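Local coordinates for putative lipoprotein (Pectobacterium atrosepticum SCRI1043, PDB 3BDU) that is of unknown function but, as a predicted membrane lipoprotein of the DUF903 family, forms a small beta domain consistent with the SH3 clan, at residues Ile15-Lys20 against Ile30-Ala35. Residues are numbered along the deposited sequence; the frame is centred on the assembly and turned at random.
Sequences IVAEGK and ISYTDA
Y32 lies against I15 and A17 where two three-stranded antiparallel sheets of this small beta domain of the SH3 clan meet, the facing pieces of strands 14-18 and 30-33 running at 76° to each other. The tight part is mainly apolar: I15 CG2 sits 3.6 Å from Y32 CE2 and 3.5 Å from Y32 OH, the two side chains crossing at about a right angle. A17 CB packs 3.8 Å from Y32 CD2. With chi1 65°, Y32 CG stands between its own backbone N and carbonyl carbon, which swings the ring over towards strand 14-18. Just one direct hydrogen bond joins the segments, E18 N to T33 O, 2.8 Å and almost straight at 170°. The outer side is looser and wetter. V16 CG1 and A35 CB barely meet at 4.4 Å, and a water accepts a hydrogen bond from A35 N while donating one to V16 O. E18 OE1 lies 3.3 Å from D34 O, two acceptors that form no bond, whereas D34 OD1 accepts from Y36 N and Q38 N. On the other side of the direct bond, a second water accepts from T33 N and donates to both E18 O and G19 O, each at 2.8 Å.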
# COMPACT_ATOMS: atom_id res chain seq x y z
N ILE A 15 -11.85 -19.61 -9.48
CA ILE A 15 -10.95 -20.05 -10.54
C ILE A 15 -10.16 -21.27 -10.08
O ILE A 15 -9.62 -21.27 -8.97
CB ILE A 15 -9.98 -18.89 -10.92
CG1 ILE A 15 -10.78 -17.64 -11.29
CG2 ILE A 15 -9.09 -19.30 -12.09
CD1 ILE A 15 -9.92 -16.42 -11.60
N VAL A 16 -10.11 -22.30 -10.91
CA VAL A 16 -9.36 -23.50 -10.58
C VAL A 16 -7.93 -23.33 -11.06
O VAL A 16 -7.68 -22.95 -12.20
CB VAL A 16 -9.94 -24.76 -11.26
CG1 VAL A 16 -9.07 -25.96 -10.94
CG2 VAL A 16 -11.37 -24.99 -10.81
N ALA A 17 -6.98 -23.61 -10.18
CA ALA A 17 -5.57 -23.50 -10.52
C ALA A 17 -4.91 -24.86 -10.35
O ALA A 17 -5.25 -25.60 -9.43
CB ALA A 17 -4.88 -22.47 -9.61
N GLU A 18 -3.99 -25.18 -11.25
CA GLU A 18 -3.23 -26.42 -11.20
C GLU A 18 -1.90 -26.03 -10.55
O GLU A 18 -1.04 -25.44 -11.21
CB GLU A 18 -2.96 -26.97 -12.60
CG GLU A 18 -4.17 -27.53 -13.32
CD GLU A 18 -3.80 -28.30 -14.58
OE1 GLU A 18 -3.30 -27.68 -15.55
OE2 GLU A 18 -4.01 -29.54 -14.60
N GLY A 19 -1.75 -26.34 -9.27
CA GLY A 19 -0.53 -25.96 -8.59
C GLY A 19 -0.82 -24.70 -7.79
O GLY A 19 -1.72 -23.94 -8.14
N LYS A 20 -0.05 -24.47 -6.73
CA LYS A 20 -0.27 -23.30 -5.87
C LYS A 20 0.04 -21.96 -6.52
O LYS A 20 1.14 -21.74 -7.01
CB LYS A 20 0.55 -23.41 -4.58
CG LYS A 20 0.14 -22.37 -3.53
CD LYS A 20 0.84 -22.54 -2.19
CE LYS A 20 2.21 -21.89 -2.17
NZ LYS A 20 2.81 -21.92 -0.81
N ILE A 30 -0.39 -12.22 -8.70
CA ILE A 30 -0.41 -13.64 -8.38
C ILE A 30 -0.46 -14.42 -9.68
O ILE A 30 -1.35 -14.22 -10.50
CB ILE A 30 -1.63 -13.99 -7.51
CG1 ILE A 30 -1.49 -13.31 -6.15
CG2 ILE A 30 -1.76 -15.50 -7.35
CD1 ILE A 30 -2.69 -13.50 -5.26
N SER A 31 0.51 -15.31 -9.86
CA SER A 31 0.63 -16.11 -11.07
C SER A 31 0.19 -17.55 -10.85
O SER A 31 0.43 -18.11 -9.78
CB SER A 31 2.10 -16.06 -11.54
OG SER A 31 2.39 -17.07 -12.49
N TYR A 32 -0.47 -18.13 -11.85
CA TYR A 32 -0.93 -19.51 -11.75
C TYR A 32 -1.22 -20.09 -13.12
O TYR A 32 -1.16 -19.40 -14.13
CB TYR A 32 -2.22 -19.61 -10.90
CG TYR A 32 -3.43 -18.92 -11.50
CD1 TYR A 32 -3.58 -17.53 -11.43
CD2 TYR A 32 -4.43 -19.65 -12.15
CE1 TYR A 32 -4.68 -16.89 -11.99
CE2 TYR A 32 -5.54 -19.02 -12.72
CZ TYR A 32 -5.66 -17.64 -12.64
OH TYR A 32 -6.73 -16.99 -13.21
N THR A 33 -1.54 -21.38 -13.15
CA THR A 33 -1.89 -22.08 -14.39
C THR A 33 -3.32 -22.57 -14.19
O THR A 33 -3.63 -23.19 -13.17
CB THR A 33 -0.98 -23.30 -14.61
OG1 THR A 33 0.39 -22.89 -14.58
CG2 THR A 33 -1.27 -23.94 -15.97
N ASP A 34 -4.20 -22.28 -15.14
CA ASP A 34 -5.59 -22.70 -15.01
C ASP A 34 -5.79 -24.14 -15.46
O ASP A 34 -4.84 -24.80 -15.91
CB ASP A 34 -6.53 -21.78 -15.80
CG ASP A 34 -6.20 -21.71 -17.28
OD1 ASP A 34 -5.80 -22.74 -17.86
OD2 ASP A 34 -6.37 -20.62 -17.86
N ALA A 35 -7.02 -24.62 -15.33
CA ALA A 35 -7.37 -25.99 -15.69
C ALA A 35 -7.11 -26.33 -17.15
O ALA A 35 -7.15 -27.50 -17.53
CB ALA A 35 -8.84 -26.25 -15.34
O HOH W 1 -9.23 -22.93 -14.43
O HOH W 2 -0.87 -22.71 -10.52